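Local atomic coordinates of glucosidase (Croceicoccus marinus, PDB entry 5Z3K), a protein that probably hydrolyses O-glycosidic bonds as a beta-glucosidase of glycoside hydrolase family 39, a bacterial enzyme built on a TIM barrel with an attached beta-sheet region. Residues N132-Y137 with K184-A189; D41-W46 with R99-N104; N232-M237 with D381-A386. All blocks are in the same frame, centred on the assembly; numbering follows the deposited sequence.

Contact 1: N132-Y137 with K184-A189; sequences NIVRHY and KRVDPA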
loop_
_atom_site.group_PDB
_atom_site.type_symbol
_atom_site.label_atom_id
_atom_site.label_comp_id
_atom_site.label_asym_id
_atom_site.label_seq_id
_atom_site.Cartn_x
_atom_site.Cartn_y
_atom_site.Cartn_z
ATOM N N ASN A 132 0.680 -25.981 6.245
ATOM C CA ASN A 132 1.278 -26.500 5.019
ATOM C C ASN A 132 1.201 -25.519 3.861
ATOM O O ASN A 132 2.015 -25.612 2.936
ATOM C CB ASN A 132 0.630 -27.829 4.625
ATOM C CG ASN A 132 1.088 -28.974 5.513
ATOM O OD1 ASN A 132 2.141 -28.890 6.159
ATOM N ND2 ASN A 132 0.295 -30.043 5.565
ATOM N N ILE A 133 0.237 -24.595 3.867
ATOM C CA ILE A 133 0.299 -23.493 2.913
ATOM C C ILE A 133 1.550 -22.670 3.173
ATOM O O ILE A 133 2.275 -22.289 2.243
ATOM C CB ILE A 133 -0.980 -22.635 2.995
ATOM C CG1 ILE A 133 -2.167 -23.422 2.435
ATOM C CG2 ILE A 133 -0.793 -21.293 2.268
ATOM C CD1 ILE A 133 -3.502 -22.896 2.859
ATOM N N VAL A 134 1.842 -22.410 4.450
ATOM C CA VAL A 134 3.035 -21.649 4.792
ATOM C C VAL A 134 4.285 -22.425 4.404
ATOM O O VAL A 134 5.230 -21.864 3.843
ATOM C CB VAL A 134 3.029 -21.285 6.290
ATOM C CG1 VAL A 134 4.324 -20.586 6.687
ATOM C CG2 VAL A 134 1.827 -20.398 6.623
ATOM N N ARG A 135 4.306 -23.731 4.692
ATOM C CA ARG A 135 5.460 -24.549 4.333
ATOM C C ARG A 135 5.648 -24.615 2.825
ATOM O O ARG A 135 6.781 -24.711 2.343
ATOM C CB ARG A 135 5.298 -25.959 4.904
ATOM C CG ARG A 135 5.557 -26.046 6.392
ATOM C CD ARG A 135 5.512 -27.487 6.913
ATOM N NE ARG A 135 5.661 -27.490 8.366
ATOM C CZ ARG A 135 6.807 -27.242 8.998
ATOM N NH1 ARG A 135 7.915 -27.006 8.304
ATOM N NH2 ARG A 135 6.849 -27.235 10.324
ATOM N N HIS A 136 4.553 -24.581 2.069
ATOM C CA HIS A 136 4.673 -24.565 0.616
ATOM C C HIS A 136 5.362 -23.293 0.129
ATOM O O HIS A 136 6.169 -23.340 -0.807
ATOM C CB HIS A 136 3.291 -24.719 -0.018
ATOM C CG HIS A 136 3.292 -24.609 -1.504
ATOM N ND1 HIS A 136 3.695 -25.641 -2.331
ATOM C CD2 HIS A 136 2.932 -23.591 -2.320
ATOM C CE1 HIS A 136 3.584 -25.259 -3.590
ATOM N NE2 HIS A 136 3.128 -24.018 -3.611
ATOM N N TYR A 137 5.082 -22.151 0.752
ATOM C CA TYR A 137 5.650 -20.900 0.264
ATOM C C TYR A 137 6.920 -20.474 0.988
ATOM O O TYR A 137 7.566 -19.523 0.544
ATOM C CB TYR A 137 4.599 -19.781 0.324
ATOM C CG TYR A 137 3.554 -20.011 -0.746
ATOM C CD1 TYR A 137 3.902 -19.948 -2.094
ATOM C CD2 TYR A 137 2.249 -20.370 -0.419
ATOM C CE1 TYR A 137 2.975 -20.188 -3.084
ATOM C CE2 TYR A 137 1.307 -20.614 -1.410
ATOM C CZ TYR A 137 1.674 -20.520 -2.740
ATOM O OH TYR A 137 0.757 -20.792 -3.741
ATOM N N LYS A 184 4.325 -19.460 13.028
ATOM C CA LYS A 184 5.519 -19.464 13.868
ATOM C C LYS A 184 6.118 -20.859 13.991
ATOM O O LYS A 184 7.334 -20.996 14.159
ATOM C CB LYS A 184 5.181 -18.906 15.247
ATOM C CG LYS A 184 4.785 -17.433 15.235
ATOM C CD LYS A 184 5.925 -16.562 14.731
ATOM C CE LYS A 184 5.659 -15.095 15.004
ATOM N NZ LYS A 184 6.788 -14.268 14.532
ATOM N N ARG A 185 5.287 -21.899 13.912
ATOM C CA ARG A 185 5.804 -23.263 13.913
ATOM C C ARG A 185 6.669 -23.522 12.682
ATOM O O ARG A 185 7.680 -24.230 12.760
ATOM C CB ARG A 185 4.637 -24.250 13.991
ATOM C CG ARG A 185 5.008 -25.723 13.958
ATOM C CD ARG A 185 3.755 -26.583 14.155
ATOM N NE ARG A 185 2.930 -26.093 15.260
ATOM C CZ ARG A 185 1.635 -25.788 15.174
ATOM N NH1 ARG A 185 0.977 -25.915 14.027
ATOM N NH2 ARG A 185 0.993 -25.353 16.251
ATOM N N VAL A 186 6.299 -22.948 11.537
ATOM C CA VAL A 186 7.078 -23.188 10.327
ATOM C C VAL A 186 8.418 -22.471 10.408
ATOM O O VAL A 186 9.469 -23.041 10.090
ATOM C CB VAL A 186 6.279 -22.753 9.087
ATOM C CG1 VAL A 186 7.170 -22.805 7.837
ATOM C CG2 VAL A 186 5.043 -23.610 8.934
ATOM N N ASP A 187 8.401 -21.226 10.848
ATOM C CA ASP A 187 9.590 -20.397 10.911
ATOM C C ASP A 187 9.330 -19.221 11.844
ATOM O O ASP A 187 8.509 -18.347 11.534
ATOM C CB ASP A 187 9.965 -19.926 9.506
ATOM C CG ASP A 187 11.226 -19.087 9.476
ATOM O OD1 ASP A 187 11.904 -18.931 10.518
ATOM O OD2 ASP A 187 11.541 -18.573 8.387
ATOM N N PRO A 188 9.996 -19.178 13.001
ATOM C CA PRO A 188 9.793 -18.049 13.925
ATOM C C PRO A 188 10.121 -16.695 13.317
ATOM O O PRO A 188 9.632 -15.679 13.818
ATOM C CB PRO A 188 10.734 -18.378 15.094
ATOM C CG PRO A 188 10.946 -19.851 15.017
ATOM C CD PRO A 188 10.877 -20.216 13.565
ATOM N N ALA A 189 10.932 -16.648 12.258
ATOM C CA ALA A 189 11.295 -15.382 11.629
ATOM C C ALA A 189 10.170 -14.786 10.798
ATOM O O ALA A 189 10.266 -13.620 10.400
ATOM C CB ALA A 189 12.533 -15.567 10.748
#
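V186, in the last turn of its helix, points its side chain at the helical run 132-137 and meets V134 and R135 there. It has the most surface buried of any residue here, and both of its methyl groups are used. CG2 lies 3.6 Å from R135 CG, while CG1 is 3.9 Å from that same methylene, so the arginine stem rests against the fork of the valine. V134 CG1 comes within 3.8 Å of V186 CB and about equally close to both V186 methyls. V134 brings this branch across because CG1 stands anti to its backbone N (chi1 175°), leaving CG2 beside that N.

R135 does not point straight at the partner helix; its chain, extended from CG to NE, slants across V186 and brings the guanidinium toward the partner segment. One face of the guanidinium therefore has V186 CG2 over it, 3.9 Å above the plane and displaced toward the rim. R135 NH2 is 4.0 Å from the carbonyl O of R185, and no hydrogen bond crosses between the segments. The charge of R135 is answered within its own helix by E131, which also pairs with R185 NH1, while E127 pairs with R185 NH2. A shared acidic residue of this kind probably offsets the two nearby positive charges.

Just past V186 the chain leaves helical geometry at D187, whose OD1 accepts from A189 N at 3.0 Å in an Asx turn, starting the passage to strand 191-197. The contact thus joins the C-terminal ends of helices 123-138 and 169-186, consecutive outer helices of the barrel. Between them in sequence runs strand 151-154, whose W152 packs under V134; L190 also touches V134, and C139 touches V186.

Contact 2: D41-W46 with R99-N104; sequences DILDVW and RSIGAN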
loop_
_atom_site.group_PDB
_atom_site.type_symbol
_atom_site.label_atom_id
_atom_site.label_comp_id
_atom_site.label_asym_id
_atom_site.label_seq_id
_atom_site.Cartn_x
_atom_site.Cartn_y
_atom_site.Cartn_z
ATOM N N ASP A 41 -1.237 -7.926 -18.764
ATOM C CA ASP A 41 0.065 -8.126 -18.126
ATOM C C ASP A 41 0.699 -6.758 -17.881
ATOM O O ASP A 41 1.236 -6.141 -18.804
ATOM C CB ASP A 41 0.953 -9.011 -18.996
ATOM C CG ASP A 41 2.227 -9.464 -18.278
ATOM O OD1 ASP A 41 2.682 -8.778 -17.337
ATOM O OD2 ASP A 41 2.785 -10.518 -18.662
ATOM N N ILE A 42 0.659 -6.291 -16.631
ATOM C CA ILE A 42 1.255 -5.017 -16.243
ATOM C C ILE A 42 2.400 -5.211 -15.247
ATOM O O ILE A 42 2.788 -4.273 -14.558
ATOM C CB ILE A 42 0.193 -4.056 -15.670
ATOM C CG1 ILE A 42 -0.451 -4.700 -14.437
ATOM C CG2 ILE A 42 -0.834 -3.689 -16.776
ATOM C CD1 ILE A 42 -1.584 -3.928 -13.787
ATOM N N LEU A 43 2.933 -6.433 -15.148
ATOM C CA LEU A 43 3.998 -6.709 -14.185
ATOM C C LEU A 43 5.210 -5.807 -14.402
ATOM O O LEU A 43 5.877 -5.401 -13.437
ATOM C CB LEU A 43 4.408 -8.181 -14.280
ATOM C CG LEU A 43 5.475 -8.656 -13.304
ATOM C CD1 LEU A 43 4.964 -8.531 -11.855
ATOM C CD2 LEU A 43 5.898 -10.110 -13.623
ATOM N N ASP A 44 5.527 -5.488 -15.663
ATOM C CA ASP A 44 6.665 -4.610 -15.917
ATOM C C ASP A 44 6.452 -3.223 -15.328
ATOM O O ASP A 44 7.430 -2.550 -14.991
ATOM C CB ASP A 44 6.942 -4.495 -17.416
ATOM C CG ASP A 44 8.243 -3.776 -17.709
ATOM O OD1 ASP A 44 9.316 -4.319 -17.371
ATOM O OD2 ASP A 44 8.188 -2.664 -18.272
ATOM N N VAL A 45 5.195 -2.766 -15.222
ATOM C CA VAL A 45 4.935 -1.471 -14.590
ATOM C C VAL A 45 5.223 -1.551 -13.095
ATOM O O VAL A 45 5.784 -0.619 -12.507
ATOM C CB VAL A 45 3.489 -0.994 -14.860
ATOM C CG1 VAL A 45 3.240 0.401 -14.244
ATOM C CG2 VAL A 45 3.183 -0.964 -16.356
ATOM N N TRP A 46 4.835 -2.654 -12.453
ATOM C CA TRP A 46 5.173 -2.831 -11.039
ATOM C C TRP A 46 6.687 -2.846 -10.842
ATOM O O TRP A 46 7.213 -2.260 -9.883
ATOM C CB TRP A 46 4.551 -4.126 -10.507
ATOM C CG TRP A 46 3.080 -4.097 -10.251
ATOM C CD1 TRP A 46 2.165 -3.234 -10.773
ATOM C CD2 TRP A 46 2.351 -4.986 -9.390
ATOM N NE1 TRP A 46 0.907 -3.528 -10.296
ATOM C CE2 TRP A 46 0.995 -4.597 -9.439
ATOM C CE3 TRP A 46 2.715 -6.079 -8.596
ATOM C CZ2 TRP A 46 -0.001 -5.259 -8.719
ATOM C CZ3 TRP A 46 1.719 -6.745 -7.877
ATOM C CH2 TRP A 46 0.380 -6.333 -7.946
ATOM N N ARG A 99 7.944 -12.331 -6.835
ATOM C CA ARG A 99 9.347 -12.500 -6.473
ATOM C C ARG A 99 10.278 -12.124 -7.624
ATOM O O ARG A 99 11.403 -11.671 -7.378
ATOM C CB ARG A 99 9.616 -13.937 -6.007
ATOM C CG ARG A 99 8.825 -14.375 -4.760
ATOM C CD ARG A 99 9.191 -13.548 -3.503
ATOM N NE ARG A 99 10.576 -13.776 -3.095
ATOM C CZ ARG A 99 11.303 -12.913 -2.391
ATOM N NH1 ARG A 99 10.792 -11.744 -2.026
ATOM N NH2 ARG A 99 12.551 -13.211 -2.061
ATOM N N SER A 100 9.832 -12.279 -8.879
ATOM C CA SER A 100 10.701 -11.990 -10.010
ATOM C C SER A 100 11.011 -10.502 -10.150
ATOM O O SER A 100 12.001 -10.154 -10.794
ATOM C CB SER A 100 10.076 -12.526 -11.304
ATOM O OG SER A 100 9.074 -11.651 -11.780
ATOM N N ILE A 101 10.195 -9.621 -9.567
ATOM C CA ILE A 101 10.495 -8.193 -9.548
ATOM C C ILE A 101 11.086 -7.758 -8.210
ATOM O O ILE A 101 11.242 -6.558 -7.969
ATOM C CB ILE A 101 9.255 -7.353 -9.901
ATOM C CG1 ILE A 101 8.181 -7.463 -8.805
ATOM C CG2 ILE A 101 8.707 -7.742 -11.285
ATOM C CD1 ILE A 101 7.150 -6.372 -8.861
ATOM N N GLY A 102 11.428 -8.708 -7.339
ATOM C CA GLY A 102 12.127 -8.385 -6.110
ATOM C C GLY A 102 11.241 -7.930 -4.977
ATOM O O GLY A 102 11.743 -7.395 -3.982
ATOM N N ALA A 103 9.938 -8.148 -5.076
ATOM C CA ALA A 103 9.026 -7.713 -4.030
ATOM C C ALA A 103 8.747 -8.827 -3.020
ATOM O O ALA A 103 8.750 -10.021 -3.347
ATOM C CB ALA A 103 7.720 -7.218 -4.643
ATOM N N ASN A 104 8.525 -8.422 -1.776
ATOM C CA ASN A 104 8.055 -9.346 -0.752
ATOM C C ASN A 104 6.536 -9.494 -0.829
ATOM O O ASN A 104 5.847 -8.777 -1.555
ATOM C CB ASN A 104 8.484 -8.866 0.631
ATOM C CG ASN A 104 9.935 -9.181 0.920
ATOM O OD1 ASN A 104 10.254 -10.214 1.498
ATOM N ND2 ASN A 104 10.817 -8.297 0.512
#
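I101 reaches L43 with one branch and W46 with the other, a purely apolar meeting. Its CG2 lies 3.9 Å from L43 CD1 and equally near L43 CG, the two side chains crossing at a slant. CD1, at the end of the longer branch, comes 3.8 Å from W46 CB and sits at the edge of the indole, near the ring plane. This spread arises because CG1 stands between the backbone N and the carbonyl carbon (chi1 67°), with CG2 beside the N. L43 directs its other methyl to the serine, CD2 lying 4.0 Å from S100 OG; that hydroxyl is hydrogen-bonded to Q97 O.

D41 OD1 accepts from L43 N at 3.2 Å, an Asx turn just before helix 43-48. G102, with positive phi, is the C' residue of a Schellman motif that ends helix 89-100, closed by A103 N to T98 O and G102 N to R99 O. W46 NE1 is hydrogen-bonded to A304 O, tying down the pyrrole edge of the indole and probably limiting its rotation. The contact pairs the first two outer helices of the barrel, 43-48 and 89-100, with W46 against V54 of strand 53-55 and N104 opening strand 104-109.

Contact 3: N232-M237 with D381-A386; sequences NSRDPM and DMYLTA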
loop_
_atom_site.group_PDB
_atom_site.type_symbol
_atom_site.label_atom_id
_atom_site.label_comp_id
_atom_site.label_asym_id
_atom_site.label_seq_id
_atom_site.Cartn_x
_atom_site.Cartn_y
_atom_site.Cartn_z
ATOM N N ASN A 232 -14.090 10.843 2.239
ATOM C CA ASN A 232 -14.833 11.922 2.871
ATOM C C ASN A 232 -13.943 13.081 3.310
ATOM O O ASN A 232 -14.423 13.989 3.999
ATOM C CB ASN A 232 -15.631 11.377 4.058
ATOM C CG ASN A 232 -16.661 12.368 4.573
ATOM O OD1 ASN A 232 -16.665 12.711 5.754
ATOM N ND2 ASN A 232 -17.510 12.863 3.676
ATOM N N SER A 233 -12.666 13.081 2.918
ATOM C CA SER A 233 -11.756 14.174 3.265
ATOM C C SER A 233 -10.989 14.685 2.049
ATOM O O SER A 233 -10.648 15.874 1.962
ATOM C CB SER A 233 -10.759 13.720 4.344
ATOM O OG SER A 233 -9.670 13.004 3.768
ATOM N N ARG A 234 -10.718 13.784 1.102
ATOM C CA ARG A 234 -9.767 14.022 0.010
ATOM C C ARG A 234 -8.468 14.644 0.518
ATOM O O ARG A 234 -7.844 15.431 -0.193
ATOM C CB ARG A 234 -10.362 14.904 -1.098
ATOM C CG ARG A 234 -11.706 14.463 -1.640
ATOM C CD ARG A 234 -11.743 13.007 -1.998
ATOM N NE ARG A 234 -12.158 12.835 -3.382
ATOM C CZ ARG A 234 -13.268 12.219 -3.765
ATOM N NH1 ARG A 234 -14.087 11.693 -2.868
ATOM N NH2 ARG A 234 -13.545 12.115 -5.049
ATOM N N ASP A 235 -8.056 14.300 1.743
ATOM C CA ASP A 235 -6.906 14.934 2.392
ATOM C C ASP A 235 -5.766 13.926 2.464
ATOM O O ASP A 235 -5.881 12.925 3.194
ATOM C CB ASP A 235 -7.286 15.425 3.799
ATOM C CG ASP A 235 -6.189 16.257 4.470
ATOM O OD1 ASP A 235 -5.058 16.303 3.938
ATOM O OD2 ASP A 235 -6.472 16.885 5.534
ATOM N N PRO A 236 -4.656 14.133 1.740
ATOM C CA PRO A 236 -3.569 13.135 1.760
ATOM C C PRO A 236 -2.880 13.023 3.106
ATOM O O PRO A 236 -2.115 12.070 3.316
ATOM C CB PRO A 236 -2.605 13.635 0.666
ATOM C CG PRO A 236 -2.867 15.117 0.593
ATOM C CD PRO A 236 -4.353 15.271 0.854
HETATM N N MSE A 237 -3.127 13.959 4.022
HETATM C CA MSE A 237 -2.581 13.890 5.368
HETATM C C MSE A 237 -3.225 12.775 6.210
HETATM O O MSE A 237 -2.631 12.339 7.192
HETATM C CB MSE A 237 -2.742 15.253 6.067
HETATM C CG MSE A 237 -1.986 15.402 7.400
HETATM SE SE MSE A 237 -0.036 15.114 7.267
HETATM C CE MSE A 237 0.475 16.729 6.277
ATOM N N ASP A 381 -12.502 22.658 -2.204
ATOM C CA ASP A 381 -13.130 23.563 -1.239
ATOM C C ASP A 381 -14.186 22.866 -0.395
ATOM O O ASP A 381 -14.254 23.078 0.822
ATOM C CB ASP A 381 -13.768 24.754 -1.957
ATOM C CG ASP A 381 -12.774 25.554 -2.748
ATOM O OD1 ASP A 381 -11.680 25.832 -2.217
ATOM O OD2 ASP A 381 -13.081 25.895 -3.908
HETATM N N MSE A 382 -15.022 22.035 -1.007
HETATM C CA MSE A 382 -16.126 21.474 -0.249
HETATM C C MSE A 382 -15.623 20.561 0.861
HETATM O O MSE A 382 -16.337 20.315 1.827
HETATM C CB MSE A 382 -17.096 20.730 -1.155
HETATM C CG MSE A 382 -16.481 19.593 -1.903
HETATM SE SE MSE A 382 -17.863 18.458 -2.685
HETATM C CE MSE A 382 -16.756 17.648 -4.042
ATOM N N TYR A 383 -14.382 20.089 0.752
ATOM C CA TYR A 383 -13.811 19.267 1.813
ATOM C C TYR A 383 -13.052 20.080 2.856
ATOM O O TYR A 383 -12.504 19.497 3.799
ATOM C CB TYR A 383 -12.910 18.178 1.210
ATOM C CG TYR A 383 -13.704 17.126 0.464
ATOM C CD1 TYR A 383 -14.381 16.113 1.141
ATOM C CD2 TYR A 383 -13.801 17.165 -0.922
ATOM C CE1 TYR A 383 -15.125 15.159 0.444
ATOM C CE2 TYR A 383 -14.535 16.231 -1.613
ATOM C CZ TYR A 383 -15.192 15.230 -0.938
ATOM O OH TYR A 383 -15.909 14.311 -1.673
ATOM N N LEU A 384 -13.041 21.408 2.738
ATOM C CA LEU A 384 -12.447 22.271 3.756
ATOM C C LEU A 384 -13.484 22.850 4.715
ATOM O O LEU A 384 -13.137 23.670 5.570
ATOM C CB LEU A 384 -11.646 23.388 3.091
ATOM C CG LEU A 384 -10.413 22.846 2.351
ATOM C CD1 LEU A 384 -9.844 23.857 1.364
ATOM C CD2 LEU A 384 -9.344 22.391 3.340
ATOM N N THR A 385 -14.739 22.429 4.600
ATOM C CA THR A 385 -15.784 22.795 5.545
ATOM C C THR A 385 -15.812 21.782 6.682
ATOM O O THR A 385 -15.823 20.573 6.439
ATOM C CB THR A 385 -17.138 22.830 4.838
ATOM O OG1 THR A 385 -17.063 23.716 3.714
ATOM C CG2 THR A 385 -18.229 23.297 5.785
ATOM N N ALA A 386 -15.823 22.268 7.921
ATOM C CA ALA A 386 -15.924 21.359 9.052
ATOM C C ALA A 386 -17.284 20.669 9.052
ATOM O O ALA A 386 -18.298 21.256 8.669
ATOM C CB ALA A 386 -15.713 22.106 10.373
HETATM O O HOH W 1 -10.790 17.495 4.196
#
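Y383 lies against N232, S233 and R234 and has the most area buried in the contact. R234 CG sits over one ring face, 3.5 Å from the centroid and 20° off the normal, a CH-pi contact displaced toward CE2, which is 3.3 Å from R234 CG. The ring edge meets N232 O, 3.6 Å from CD1, and S233 O is 3.3 Å from Y383 CB. The guanidinium is tilted 24° from the ring plane, and R234 NH1 is near the tyrosine OH without bonding to it.

R234 CG stands anti to the carbonyl carbon (chi1 -51°), which sets it over the ring; the bends at chi2 and chi3 then bring the guanidinium near the tyrosine OH, and NH1 is bonded to D231 O. A water donates to S233 O at 2.8 Å and to Y383 O at 2.7 Å, tying the two backbones together. With an alanine at Y383 the R234 methylene is likely to lose the aromatic face it rests on, and the arginine stem to gain freedom to turn.

Further out, S233 OG accepts from D235 N in an ST turn and bonds with D238, while D235 OD1 caps M237 N. N232 is held through its OD1 by R387 and through its O by R412, which also reaches T385 O, while D235 forms a salt bridge with R413. Segment 232-237 belongs to the loop leading from barrel strand 223-229 to helix 238-252. Segment 381-386, opening with a 3-10 turn, follows strand 369-376 of the large mixed sheet, so the barrel and that sheet region are joined here.

Along the chain, contact 2 comes first, then contact 1, then contact 3. Contacts 1 and 2 pair consecutive outer helices of the eight-stranded parallel barrel, contact 1 at the C-terminal ends of helices 123-138 and 169-186, contact 2 where helix 43-48 begins and helix 89-100 ends; their centres lie about 23 Å apart and their nearest atoms about 7 Å. Contact 3 is on the opposite side of the chain's centre, about 43 Å from contact 1 and about 34 Å from contact 2, centre to centre. Across 143 intervening residues it links a barrel loop with the loop after strand 369-376. Two contacts thus lie within the barrel's helical layer, and the third bridges the barrel and the mixed-sheet region.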